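Local coordinates for protein citrate synthase (Metallosphaera sedula, PDB 6ABX) that probably catalyses the condensation of oxaloacetate with acetyl-CoA and water to give citrate and CoA in the tricarboxylic acid cycle, at residues Ser16-Asp21 / Gly25-Arg30; Glu44-Leu49 / Leu175-Glu180; Ala183-Cys188 / Thr337-Glu342; Leu169-Met174 / Ala263-Glu268. All blocks are in the same frame, centred on the assembly; numbering follows the deposited sequence.

Interaction 1. Residues Ser16-Asp21 / Gly25-Arg30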
loop_
_atom_site.group_PDB
_atom_site.type_symbol
_atom_site.label_atom_id
_atom_site.label_comp_id
_atom_site.label_asym_id
_atom_site.label_seq_id
_atom_site.Cartn_x
_atom_site.Cartn_y
_atom_site.Cartn_z
ATOM N N SER A 16 -20.723 -8.319 2.939
ATOM C CA SER A 16 -21.416 -9.378 3.678
ATOM C C SER A 16 -20.406 -10.155 4.549
ATOM O O SER A 16 -20.760 -11.147 5.151
ATOM C CB SER A 16 -22.117 -10.282 2.728
ATOM O OG SER A 16 -21.186 -11.012 1.973
ATOM N N ILE A 17 -19.172 -9.642 4.626
ATOM C CA ILE A 17 -18.091 -10.354 5.358
ATOM C C ILE A 17 -18.225 -10.203 6.875
ATOM O O ILE A 17 -18.225 -11.236 7.607
ATOM C CB ILE A 17 -16.707 -9.915 4.818
ATOM C CG1 ILE A 17 -16.574 -10.253 3.332
ATOM C CG2 ILE A 17 -15.615 -10.579 5.639
ATOM C CD1 ILE A 17 -15.376 -9.636 2.686
ATOM N N THR A 18 -18.189 -8.967 7.367
ATOM C CA THR A 18 -18.087 -8.655 8.767
ATOM C C THR A 18 -19.101 -7.560 9.111
ATOM O O THR A 18 -19.262 -6.595 8.349
ATOM C CB THR A 18 -16.675 -8.213 9.137
ATOM O OG1 THR A 18 -15.830 -9.323 8.816
ATOM C CG2 THR A 18 -16.583 -7.781 10.583
ATOM N N TYR A 19 -19.831 -7.785 10.196
ATOM C CA TYR A 19 -20.675 -6.741 10.787
ATOM C C TYR A 19 -20.188 -6.442 12.194
ATOM O O TYR A 19 -20.097 -7.366 13.015
ATOM C CB TYR A 19 -22.136 -7.186 10.869
ATOM C CG TYR A 19 -23.010 -6.199 11.569
ATOM C CD1 TYR A 19 -23.187 -4.937 11.031
ATOM C CD2 TYR A 19 -23.588 -6.488 12.790
ATOM C CE1 TYR A 19 -23.924 -3.981 11.691
ATOM C CE2 TYR A 19 -24.344 -5.536 13.463
ATOM C CZ TYR A 19 -24.543 -4.299 12.879
ATOM O OH TYR A 19 -25.238 -3.325 13.525
ATOM N N ILE A 20 -19.989 -5.147 12.495
ATOM C CA ILE A 20 -19.672 -4.659 13.815
ATOM C C ILE A 20 -20.893 -3.959 14.394
ATOM O O ILE A 20 -21.409 -3.045 13.729
ATOM C CB ILE A 20 -18.486 -3.675 13.761
ATOM C CG1 ILE A 20 -17.240 -4.320 13.149
ATOM C CG2 ILE A 20 -18.233 -3.099 15.142
ATOM C CD1 ILE A 20 -16.207 -3.339 12.666
ATOM N N ASP A 21 -21.324 -4.406 15.570
ATOM C CA ASP A 21 -22.341 -3.725 16.365
ATOM C C ASP A 21 -21.634 -2.941 17.471
ATOM O O ASP A 21 -21.309 -3.517 18.496
ATOM C CB ASP A 21 -23.371 -4.711 16.907
ATOM C CG ASP A 21 -24.614 -4.023 17.440
ATOM O OD1 ASP A 21 -24.479 -2.869 17.959
ATOM O OD2 ASP A 21 -25.700 -4.660 17.368
ATOM N N GLY A 25 -21.505 -4.124 21.337
ATOM C CA GLY A 25 -20.275 -4.896 21.540
ATOM C C GLY A 25 -20.341 -6.277 20.913
ATOM O O GLY A 25 -19.926 -7.264 21.541
ATOM N N ARG A 26 -20.925 -6.345 19.714
ATOM C CA ARG A 26 -21.019 -7.627 18.968
ATOM C C ARG A 26 -20.267 -7.529 17.619
ATOM O O ARG A 26 -20.066 -6.476 17.042
ATOM C CB ARG A 26 -22.500 -8.006 18.882
ATOM C CG ARG A 26 -23.103 -8.246 20.260
ATOM C CD ARG A 26 -24.576 -8.387 20.102
ATOM N NE ARG A 26 -25.329 -8.721 21.293
ATOM C CZ ARG A 26 -26.656 -8.909 21.280
ATOM N NH1 ARG A 26 -27.356 -8.764 20.149
ATOM N NH2 ARG A 26 -27.269 -9.229 22.406
ATOM N N LEU A 27 -19.867 -8.705 17.113
ATOM C CA LEU A 27 -19.040 -8.836 15.911
ATOM C C LEU A 27 -19.419 -10.167 15.273
ATOM O O LEU A 27 -19.487 -11.154 15.973
ATOM C CB LEU A 27 -17.561 -8.826 16.290
ATOM C CG LEU A 27 -16.549 -9.068 15.172
ATOM C CD1 LEU A 27 -16.616 -7.950 14.142
ATOM C CD2 LEU A 27 -15.159 -9.125 15.801
ATOM N N TYR A 28 -19.674 -10.125 13.968
ATOM C CA TYR A 28 -20.063 -11.308 13.195
ATOM C C TYR A 28 -19.182 -11.459 11.954
ATOM O O TYR A 28 -18.870 -10.499 11.243
ATOM C CB TYR A 28 -21.527 -11.211 12.754
ATOM C CG TYR A 28 -22.510 -11.057 13.874
ATOM C CD1 TYR A 28 -22.661 -9.834 14.495
ATOM C CD2 TYR A 28 -23.209 -12.149 14.354
ATOM C CE1 TYR A 28 -23.537 -9.672 15.554
ATOM C CE2 TYR A 28 -24.051 -12.013 15.451
ATOM C CZ TYR A 28 -24.184 -10.781 16.058
ATOM O OH TYR A 28 -25.048 -10.576 17.100
ATOM N N TYR A 29 -18.811 -12.711 11.657
ATOM C CA TYR A 29 -18.128 -13.086 10.439
ATOM C C TYR A 29 -19.100 -13.928 9.607
ATOM O O TYR A 29 -19.511 -15.002 10.047
ATOM C CB TYR A 29 -16.894 -13.948 10.719
ATOM C CG TYR A 29 -15.676 -13.292 11.342
ATOM C CD1 TYR A 29 -15.508 -11.924 11.458
ATOM C CD2 TYR A 29 -14.666 -14.110 11.815
ATOM C CE1 TYR A 29 -14.374 -11.360 12.033
ATOM C CE2 TYR A 29 -13.534 -13.564 12.405
ATOM C CZ TYR A 29 -13.382 -12.204 12.533
ATOM O OH TYR A 29 -12.220 -11.697 13.100
ATOM N N ARG A 30 -19.495 -13.423 8.447
ATOM C CA ARG A 30 -20.458 -14.104 7.550
ATOM C C ARG A 30 -21.688 -14.555 8.321
ATOM O O ARG A 30 -22.235 -15.646 8.033
ATOM C CB ARG A 30 -19.783 -15.275 6.862
ATOM C CG ARG A 30 -18.586 -14.827 6.037
ATOM C CD ARG A 30 -18.905 -14.824 4.572
ATOM N NE ARG A 30 -17.775 -14.590 3.665
ATOM C CZ ARG A 30 -17.841 -13.766 2.644
ATOM N NH1 ARG A 30 -19.004 -13.166 2.395
ATOM N NH2 ARG A 30 -16.757 -13.560 1.892
#

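Interaction 2. Residues Glu44-Leu49 / Leu175-Glu180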
loop_
_atom_site.group_PDB
_atom_site.type_symbol
_atom_site.label_atom_id
_atom_site.label_comp_id
_atom_site.label_asym_id
_atom_site.label_seq_id
_atom_site.Cartn_x
_atom_site.Cartn_y
_atom_site.Cartn_z
ATOM N N GLU A 44 -8.375 -22.571 10.625
ATOM C CA GLU A 44 -8.639 -22.980 9.242
ATOM C C GLU A 44 -10.139 -22.918 8.895
ATOM O O GLU A 44 -10.538 -22.499 7.791
ATOM C CB GLU A 44 -8.066 -24.366 8.958
ATOM C CG GLU A 44 -6.562 -24.410 8.978
ATOM C CD GLU A 44 -5.885 -24.739 10.294
ATOM O OE1 GLU A 44 -6.484 -24.544 11.356
ATOM O OE2 GLU A 44 -4.756 -25.307 10.209
ATOM N N GLU A 45 -11.005 -23.298 9.839
ATOM C CA GLU A 45 -12.421 -23.285 9.523
ATOM C C GLU A 45 -12.901 -21.838 9.293
ATOM O O GLU A 45 -13.729 -21.559 8.410
ATOM C CB GLU A 45 -13.220 -23.921 10.657
ATOM C CG GLU A 45 -14.668 -23.975 10.379
ATOM C CD GLU A 45 -15.487 -24.700 11.433
ATOM O OE1 GLU A 45 -15.876 -24.044 12.441
ATOM O OE2 GLU A 45 -15.692 -25.914 11.254
ATOM N N VAL A 46 -12.440 -20.893 10.132
ATOM C CA VAL A 46 -12.858 -19.491 9.923
ATOM C C VAL A 46 -12.238 -18.892 8.659
ATOM O O VAL A 46 -12.925 -18.075 8.015
ATOM C CB VAL A 46 -12.603 -18.618 11.177
ATOM C CG1 VAL A 46 -13.077 -17.196 10.940
ATOM C CG2 VAL A 46 -13.306 -19.181 12.391
ATOM N N ALA A 47 -10.990 -19.224 8.312
ATOM C CA ALA A 47 -10.384 -18.759 7.051
ATOM C C ALA A 47 -11.223 -19.282 5.872
ATOM O O ALA A 47 -11.563 -18.517 4.955
ATOM C CB ALA A 47 -8.962 -19.210 6.921
ATOM N N TYR A 48 -11.668 -20.543 5.960
ATOM C CA TYR A 48 -12.555 -21.100 4.927
ATOM C C TYR A 48 -13.828 -20.263 4.842
ATOM O O TYR A 48 -14.305 -19.957 3.713
ATOM C CB TYR A 48 -12.897 -22.560 5.233
ATOM C CG TYR A 48 -13.627 -23.295 4.118
ATOM C CD1 TYR A 48 -14.966 -23.052 3.866
ATOM C CD2 TYR A 48 -12.946 -24.165 3.299
ATOM C CE1 TYR A 48 -15.627 -23.679 2.829
ATOM C CE2 TYR A 48 -13.604 -24.856 2.297
ATOM C CZ TYR A 48 -14.932 -24.554 2.022
ATOM O OH TYR A 48 -15.535 -25.190 0.964
ATOM N N LEU A 49 -14.441 -20.031 5.995
ATOM C CA LEU A 49 -15.711 -19.269 6.054
ATOM C C LEU A 49 -15.540 -17.897 5.414
ATOM O O LEU A 49 -16.380 -17.463 4.564
ATOM C CB LEU A 49 -16.153 -19.143 7.498
ATOM C CG LEU A 49 -17.373 -18.276 7.755
ATOM C CD1 LEU A 49 -18.615 -18.870 7.089
ATOM C CD2 LEU A 49 -17.566 -18.138 9.227
ATOM N N LEU A 175 -9.706 -13.938 16.207
ATOM C CA LEU A 175 -10.201 -12.660 16.665
ATOM C C LEU A 175 -9.664 -11.479 15.851
ATOM O O LEU A 175 -10.316 -10.431 15.902
ATOM C CB LEU A 175 -9.854 -12.416 18.130
ATOM C CG LEU A 175 -10.570 -13.328 19.126
ATOM C CD1 LEU A 175 -10.130 -13.053 20.558
ATOM C CD2 LEU A 175 -12.058 -13.167 19.021
ATOM N N HIS A 176 -8.542 -11.651 15.151
ATOM C CA HIS A 176 -7.889 -10.619 14.348
ATOM C C HIS A 176 -8.139 -10.735 12.834
ATOM O O HIS A 176 -7.597 -9.929 12.085
ATOM C CB HIS A 176 -6.392 -10.604 14.640
ATOM C CG HIS A 176 -6.051 -10.036 15.977
ATOM N ND1 HIS A 176 -6.053 -10.802 17.121
ATOM C CD2 HIS A 176 -5.681 -8.793 16.345
ATOM C CE1 HIS A 176 -5.713 -10.020 18.156
ATOM N NE2 HIS A 176 -5.536 -8.769 17.714
ATOM N N MET A 177 -8.947 -11.709 12.355
ATOM C CA MET A 177 -8.968 -12.007 10.943
ATOM C C MET A 177 -9.661 -10.893 10.156
ATOM O O MET A 177 -9.203 -10.623 9.045
ATOM C CB MET A 177 -9.678 -13.318 10.677
ATOM C CG MET A 177 -8.773 -14.489 11.007
ATOM S SD MET A 177 -9.673 -16.050 10.749
ATOM C CE MET A 177 -8.373 -17.230 11.077
ATOM N N ASP A 178 -10.675 -10.236 10.734
ATOM C CA ASP A 178 -11.287 -9.150 9.995
ATOM C C ASP A 178 -11.961 -8.161 10.941
ATOM O O ASP A 178 -12.457 -8.558 11.976
ATOM C CB ASP A 178 -12.356 -9.595 8.990
ATOM C CG ASP A 178 -12.640 -8.501 7.961
ATOM O OD1 ASP A 178 -11.679 -8.108 7.255
ATOM O OD2 ASP A 178 -13.779 -7.961 7.950
ATOM N N HIS A 179 -12.051 -6.896 10.482
ATOM C CA HIS A 179 -12.811 -5.925 11.277
ATOM C C HIS A 179 -13.451 -4.885 10.348
ATOM O O HIS A 179 -13.369 -3.714 10.635
ATOM C CB HIS A 179 -11.971 -5.341 12.384
ATOM C CG HIS A 179 -12.754 -4.968 13.589
ATOM N ND1 HIS A 179 -12.805 -3.670 14.069
ATOM C CD2 HIS A 179 -13.616 -5.700 14.346
ATOM C CE1 HIS A 179 -13.608 -3.628 15.131
ATOM N NE2 HIS A 179 -14.106 -4.883 15.353
ATOM N N GLU A 180 -13.960 -5.340 9.201
ATOM C CA GLU A 180 -14.702 -4.459 8.280
ATOM C C GLU A 180 -13.663 -3.413 7.775
ATOM O O GLU A 180 -12.512 -3.721 7.349
ATOM C CB GLU A 180 -15.986 -4.032 9.036
ATOM C CG GLU A 180 -17.276 -3.913 8.177
ATOM C CD GLU A 180 -18.644 -3.570 8.799
ATOM O OE1 GLU A 180 -18.798 -3.632 10.044
ATOM O OE2 GLU A 180 -19.637 -3.254 8.014
#

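Interaction 3. Residues Ala183-Cys188 / Thr337-Glu342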
loop_
_atom_site.group_PDB
_atom_site.type_symbol
_atom_site.label_atom_id
_atom_site.label_comp_id
_atom_site.label_asym_id
_atom_site.label_seq_id
_atom_site.Cartn_x
_atom_site.Cartn_y
_atom_site.Cartn_z
ATOM N N ALA A 183 -8.326 1.431 8.280
ATOM C CA ALA A 183 -7.355 2.077 7.380
ATOM C C ALA A 183 -6.579 1.058 6.540
ATOM O O ALA A 183 -6.279 1.330 5.396
ATOM C CB ALA A 183 -6.397 2.921 8.170
ATOM N N SER A 184 -6.141 -0.068 7.115
ATOM C CA SER A 184 -5.380 -1.048 6.351
ATOM C C SER A 184 -6.246 -1.728 5.280
ATOM O O SER A 184 -5.762 -1.918 4.149
ATOM C CB SER A 184 -4.646 -2.053 7.216
ATOM O OG SER A 184 -5.539 -2.856 8.000
ATOM N N THR A 185 -7.475 -2.098 5.622
ATOM C CA THR A 185 -8.368 -2.666 4.619
ATOM C C THR A 185 -8.620 -1.627 3.517
ATOM O O THR A 185 -8.597 -2.015 2.334
ATOM C CB THR A 185 -9.663 -3.160 5.279
ATOM O OG1 THR A 185 -9.281 -4.134 6.257
ATOM C CG2 THR A 185 -10.656 -3.694 4.278
ATOM N N MET A 186 -8.767 -0.363 3.878
ATOM C CA MET A 186 -8.947 0.684 2.869
ATOM C C MET A 186 -7.704 0.752 1.947
ATOM O O MET A 186 -7.814 0.911 0.743
ATOM C CB MET A 186 -9.256 2.038 3.509
ATOM C CG MET A 186 -9.419 3.194 2.536
ATOM S SD MET A 186 -10.795 2.868 1.452
ATOM C CE MET A 186 -10.900 4.453 0.618
ATOM N N ALA A 187 -6.496 0.668 2.487
ATOM C CA ALA A 187 -5.278 0.723 1.647
ATOM C C ALA A 187 -5.296 -0.408 0.625
ATOM O O ALA A 187 -5.011 -0.208 -0.547
ATOM C CB ALA A 187 -4.048 0.659 2.510
ATOM N N CYS A 188 -5.698 -1.608 1.086
ATOM C CA CYS A 188 -5.747 -2.779 0.237
ATOM C C CYS A 188 -6.727 -2.489 -0.901
ATOM O O CYS A 188 -6.457 -2.891 -2.032
ATOM C CB CYS A 188 -6.222 -4.020 0.947
ATOM S SG CYS A 188 -5.049 -4.615 2.202
ATOM N N THR A 337 -7.791 -9.857 2.099
ATOM C CA THR A 337 -7.955 -10.543 0.823
ATOM C C THR A 337 -9.422 -10.907 0.529
ATOM O O THR A 337 -9.851 -10.786 -0.662
ATOM C CB THR A 337 -7.023 -11.749 0.707
ATOM O OG1 THR A 337 -7.234 -12.680 1.777
ATOM C CG2 THR A 337 -5.560 -11.352 0.684
ATOM N N ALA A 338 -10.206 -11.259 1.548
ATOM C CA ALA A 338 -11.626 -11.492 1.379
ATOM C C ALA A 338 -12.304 -10.203 0.941
ATOM O O ALA A 338 -13.166 -10.222 0.054
ATOM C CB ALA A 338 -12.272 -12.043 2.623
ATOM N N HIS A 339 -11.909 -9.082 1.537
ATOM C CA HIS A 339 -12.516 -7.795 1.174
ATOM C C HIS A 339 -12.209 -7.417 -0.268
ATOM O O HIS A 339 -13.117 -6.817 -0.928
ATOM C CB HIS A 339 -12.097 -6.678 2.146
ATOM C CG HIS A 339 -12.980 -6.638 3.337
ATOM N ND1 HIS A 339 -14.288 -6.104 3.289
ATOM C CD2 HIS A 339 -12.808 -7.125 4.581
ATOM C CE1 HIS A 339 -14.848 -6.269 4.479
ATOM N NE2 HIS A 339 -13.927 -6.853 5.315
ATOM N N VAL A 340 -10.967 -7.643 -0.722
ATOM C CA VAL A 340 -10.575 -7.331 -2.073
ATOM C C VAL A 340 -11.397 -8.217 -3.018
ATOM O O VAL A 340 -11.969 -7.702 -3.979
ATOM C CB VAL A 340 -9.058 -7.444 -2.266
ATOM C CG1 VAL A 340 -8.618 -7.376 -3.719
ATOM C CG2 VAL A 340 -8.329 -6.383 -1.449
ATOM N N ASP A 341 -11.424 -9.524 -2.753
ATOM C CA ASP A 341 -12.200 -10.499 -3.607
ATOM C C ASP A 341 -13.653 -10.036 -3.770
ATOM O O ASP A 341 -14.192 -10.048 -4.888
ATOM C CB ASP A 341 -12.071 -11.908 -3.051
ATOM C CG ASP A 341 -12.494 -13.021 -3.997
ATOM O OD1 ASP A 341 -12.215 -12.932 -5.203
ATOM O OD2 ASP A 341 -13.040 -13.992 -3.502
ATOM N N GLU A 342 -14.276 -9.615 -2.677
ATOM C CA GLU A 342 -15.659 -9.190 -2.683
ATOM C C GLU A 342 -15.824 -7.941 -3.551
ATOM O O GLU A 342 -16.737 -7.900 -4.377
ATOM C CB GLU A 342 -16.116 -8.952 -1.247
ATOM C CG GLU A 342 -17.501 -8.418 -1.132
ATOM C CD GLU A 342 -17.914 -8.152 0.295
ATOM O OE1 GLU A 342 -17.293 -7.248 0.944
ATOM O OE2 GLU A 342 -18.884 -8.831 0.750
#

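Interaction 4. Residues Leu169-Met174 / Ala263-Glu268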
loop_
_atom_site.group_PDB
_atom_site.type_symbol
_atom_site.label_atom_id
_atom_site.label_comp_id
_atom_site.label_asym_id
_atom_site.label_seq_id
_atom_site.Cartn_x
_atom_site.Cartn_y
_atom_site.Cartn_z
ATOM N N LEU A 169 -3.725 -19.585 21.080
ATOM C CA LEU A 169 -3.197 -18.898 19.878
ATOM C C LEU A 169 -4.259 -18.910 18.769
ATOM O O LEU A 169 -4.501 -17.880 18.074
ATOM C CB LEU A 169 -1.918 -19.542 19.352
ATOM C CG LEU A 169 -1.384 -18.873 18.093
ATOM C CD1 LEU A 169 -1.148 -17.406 18.286
ATOM C CD2 LEU A 169 -0.098 -19.546 17.628
ATOM N N ASP A 170 -4.927 -20.063 18.582
ATOM C CA ASP A 170 -5.904 -20.225 17.544
ATOM C C ASP A 170 -7.037 -19.187 17.708
ATOM O O ASP A 170 -7.431 -18.488 16.786
ATOM C CB ASP A 170 -6.426 -21.652 17.597
ATOM C CG ASP A 170 -6.951 -22.091 16.267
ATOM O OD1 ASP A 170 -6.113 -22.208 15.299
ATOM O OD2 ASP A 170 -8.158 -22.239 16.213
ATOM N N VAL A 171 -7.590 -19.077 18.902
ATOM C CA VAL A 171 -8.611 -18.082 19.165
ATOM C C VAL A 171 -8.077 -16.656 18.976
ATOM O O VAL A 171 -8.757 -15.823 18.286
ATOM C CB VAL A 171 -9.203 -18.263 20.569
ATOM C CG1 VAL A 171 -10.141 -17.106 20.944
ATOM C CG2 VAL A 171 -9.918 -19.590 20.694
ATOM N N SER A 172 -6.893 -16.332 19.539
ATOM C CA SER A 172 -6.354 -15.038 19.372
ATOM C C SER A 172 -6.176 -14.633 17.898
ATOM O O SER A 172 -6.513 -13.483 17.539
ATOM C CB SER A 172 -5.053 -14.901 20.133
ATOM O OG SER A 172 -5.234 -15.362 21.447
ATOM N N LEU A 173 -5.751 -15.562 17.016
ATOM C CA LEU A 173 -5.665 -15.275 15.593
ATOM C C LEU A 173 -7.062 -15.124 14.970
ATOM O O LEU A 173 -7.282 -14.144 14.212
ATOM C CB LEU A 173 -4.874 -16.380 14.882
ATOM C CG LEU A 173 -3.402 -16.485 15.276
ATOM C CD1 LEU A 173 -2.787 -17.742 14.695
ATOM C CD2 LEU A 173 -2.648 -15.235 14.840
ATOM N N MET A 174 -8.055 -15.978 15.332
ATOM C CA MET A 174 -9.402 -15.852 14.703
ATOM C C MET A 174 -9.969 -14.454 15.002
ATOM O O MET A 174 -10.601 -13.785 14.157
ATOM C CB MET A 174 -10.414 -16.917 15.231
ATOM C CG MET A 174 -10.134 -18.307 14.740
ATOM S SD MET A 174 -11.387 -19.569 15.276
ATOM C CE MET A 174 -10.846 -19.850 16.939
ATOM N N ALA A 263 -11.796 -8.279 23.123
ATOM C CA ALA A 263 -11.137 -8.162 24.427
ATOM C C ALA A 263 -11.765 -9.096 25.472
ATOM O O ALA A 263 -11.070 -9.687 26.300
ATOM C CB ALA A 263 -11.170 -6.718 24.940
ATOM N N LYS A 264 -13.090 -9.164 25.476
ATOM C CA LYS A 264 -13.814 -10.038 26.408
ATOM C C LYS A 264 -13.371 -11.480 26.193
ATOM O O LYS A 264 -13.134 -12.242 27.148
ATOM C CB LYS A 264 -15.300 -9.896 26.152
ATOM C CG LYS A 264 -16.195 -10.701 27.075
ATOM C CD LYS A 264 -17.611 -10.113 27.100
ATOM C CE LYS A 264 -17.777 -9.048 28.172
ATOM N NZ LYS A 264 -19.018 -9.255 28.961
ATOM N N ILE A 265 -13.263 -11.872 24.918
ATOM C CA ILE A 265 -12.942 -13.255 24.607
ATOM C C ILE A 265 -11.496 -13.545 24.998
ATOM O O ILE A 265 -11.181 -14.569 25.629
ATOM C CB ILE A 265 -13.224 -13.584 23.127
ATOM C CG1 ILE A 265 -14.720 -13.478 22.827
ATOM C CG2 ILE A 265 -12.657 -14.922 22.772
ATOM C CD1 ILE A 265 -15.053 -13.454 21.375
ATOM N N LEU A 266 -10.565 -12.641 24.649
ATOM C CA LEU A 266 -9.180 -12.861 25.012
ATOM C C LEU A 266 -9.012 -12.969 26.524
ATOM O O LEU A 266 -8.223 -13.761 27.011
ATOM C CB LEU A 266 -8.277 -11.714 24.532
ATOM C CG LEU A 266 -7.982 -11.639 23.048
ATOM C CD1 LEU A 266 -7.385 -10.299 22.700
ATOM C CD2 LEU A 266 -7.064 -12.757 22.599
ATOM N N LYS A 267 -9.719 -12.131 27.283
ATOM C CA LYS A 267 -9.609 -12.175 28.728
ATOM C C LYS A 267 -10.033 -13.562 29.284
ATOM O O LYS A 267 -9.421 -14.096 30.218
ATOM C CB LYS A 267 -10.471 -11.073 29.337
ATOM C CG LYS A 267 -10.278 -10.929 30.849
ATOM C CD LYS A 267 -11.126 -9.897 31.483
ATOM C CE LYS A 267 -10.931 -9.934 32.989
ATOM N NZ LYS A 267 -11.634 -8.810 33.620
ATOM N N GLU A 268 -11.076 -14.130 28.698
ATOM C CA GLU A 268 -11.565 -15.455 29.112
ATOM C C GLU A 268 -10.535 -16.527 28.764
ATOM O O GLU A 268 -10.280 -17.437 29.565
ATOM C CB GLU A 268 -12.842 -15.808 28.349
ATOM C CG GLU A 268 -14.032 -14.986 28.765
ATOM C CD GLU A 268 -15.259 -15.106 27.869
ATOM O OE1 GLU A 268 -16.308 -14.634 28.294
ATOM O OE2 GLU A 268 -15.145 -15.600 26.748
#

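Interaction 1. Residues Ser16-Asp21 / Gly25-Arg30
Asp21 O takes two backbone donors from the returning arm of the hairpin: Arg26 N at 3.1 Å, in the carbonyl plane and on a lone pair, and Gly25 N in a weaker, more bent bond. Two consecutive residues facing one carbonyl make a G1 beta bulge, with Gly25 at positive phi (74°), and it closes the antiparallel hairpin of strands 18-21 and 26-29. Asp21 N returns a bond to Arg26 O, and Tyr19 and Tyr28 form a hydrogen-bonded pair, with Tyr28 N 2.9 Å from Tyr19 O. Beyond the strand ends Arg30 N reaches Ile17 O at 2.7 Å, nearly straight at 168°.

One face carries Thr18, Ile20, Leu27 and Tyr29. Leu27 CD1 meets Thr18 CG2 at 3.6 Å and also touches Ile20 CG1, while Thr18 OG1 bonds to Asp178 OD2 and Tyr29 OH to Met174 O and Asp178 N. On the other face the Tyr19 and Tyr28 rings run side by side, Tyr28 CD1 coming to the edge of the Tyr19 ring 3.9 Å from Tyr19 CD2. Arg30, bent at chi2 (-104°), lays one guanidinium face over Ile17 CG1, with Arg30 NH2 bonded to Leu50 O. Backbone bonding thus fixes the register, while Ile20 lies near the oxaloacetate-binding His179 and, like Tyr19 and Tyr28, packs on the second subunit, there against Arg351.

Interaction 2. Residues Glu44-Leu49 / Leu175-Glu180
Met177 sends its thioether sulfur onto Val46, crossing that side chain at a slant. Met177 SD lies 3.6 Å from Val46 CG1 and 3.9 Å from Val46 CB, so a single valine branch and its root receive the sulfur. Two torsions bring them together: Val46 CG1 stands opposite its own backbone N (chi1 -179°), and the Met177 chain runs straight out beyond CG, reaching from the loop to helix 43-52. The sulfur also comes within 4.2 Å of Ala47 N, at the backbone of the next residue. No hydrogen bond joins the two segments, and the touching residues are all buried; the meeting is one of apolar surfaces, a loop side chain laid against a helix. Ile334 of helix 324-343 touches both Ala47 and Met177, adding a third element to the same patch.

The loop 175-180 links helix 163-174 to helix 183-192 in the largely helical citrate synthase fold, and it carries His179, a residue that binds oxaloacetate. Just after Met177 the chain makes an Asx turn, in which Glu180 N donates to Asp178 OD2 at 2.9 Å, arriving from above the carboxylate plane. With Thr18 OG1 and His339 NE2 also bonded to Asp178 OD2, three donors grip one carboxylate oxygen. This gathering of donors would be expected to stabilise the carboxylate as an anion and to limit its rotation. Within the turn, His179 ND1 bonds to the bound citrate; the citrate lies about 9 Å from the side chain of Met177.

Interaction 3. Residues Ala183-Cys188 / Thr337-Glu342
Thr185 and His339 supply the aromatic part of this contact, a CH-pi interaction between two helices. The methyl Thr185 CG2 lies 4.3 Å from the centroid of the His339 ring, 29° off the ring normal and therefore off-centre. Its nearest atoms are at the root of the ring, with Thr185 CG2 at 3.9 Å from His339 CG, and the two side chains cross at about a right angle. The threonine is turned by its first torsion (chi1 -59°), which sets the methyl opposite the backbone N and its hydroxyl beside that N, where Thr185 OG1 bonds to Asn182 OD1. One side chain thus offers carbon to the histidine and oxygen to an oxaloacetate-binding residue.

The purely apolar part lies one turn further along helix 183-192. There Cys188 CB meets Val340 CG2 at 4.0 Å, and the same valine methyl stands equally far from Cys188 O.

Hydrogen bonds are absent between the two segments; the polar ends find partners outside them. His339 ND1 bonds to Lys13 NZ, and together with the bond from NE2 to Asp178 this fixes the plane of the ring against which the methyl rests.

In the fold, Trp336 of helix 324-343 also touches Thr185 and Cys188, widening the interface between the helices. Val340 packs in addition on Ile198 of helix 198-209, and Ile17, just before strand 18-21, lies against His339. Ala187 of helix 183-192 meets Val190 of the second subunit.

Interaction 4. Residues Leu169-Met174 / Ala263-Glu268
Helices 163-174 and 261-270 come together through one turn of each, with Ser172 CA and Leu266 CA 6.7 Å apart. Two pairs of side chains meet across the contact. Val171 CG1 touches Ile265 CG2 at 3.8 Å, branch against branch, the two side chains crossing at about a right angle. Val171 CG1 is opposite its backbone N (chi1 172°); in Ile265 a chi1 of -65° puts CG1 beside the N and thereby CG2 opposite it.

Beside them the end of Leu266 bends in toward the other helix. Its CD2 methyl rests against Ser172, 3.4 Å from Ser172 OG and 3.8 Å from Ser172 CB. The hydroxyl is already bonded to Val168 O, a full turn back in its own helix.

Ala38 of helix 34-40 touches both Val171 and Ile265, while Val313 and Phe314 of helix 310-316 lie on Ser172. Arg262, an oxaloacetate-binding residue, belongs to the same helix as Ile265 and Leu266. With the serine hydroxyl bonded within its own helix, the two segments are joined across this buried contact by van der Waals contact, with no hydrogen bond between them.

How the interactions relate
Interaction 2 is the junction of the set, its loop 175-180 touching each of the others. Its Asp178 OD2 lies 2.6 Å from Thr18 OG1 of interaction 1 and 2.9 Å from His339 NE2 of interaction 3, tying hairpin and helix pair to one carboxylate. Toward interaction 4 the links are apolar: Leu175 CD1 sits 3.6 Å from Leu266 CG. Interaction 1 reaches interaction 3 through Ser16 N and Glu342 OE2, 2.9 Å apart, whereas interactions 3 and 4 stay about 12 Å apart at their nearest atoms. Around the bound citrate, His179 makes a direct bond, and the side chains of Ile20 and Thr185 come within about 5 and 6 Å.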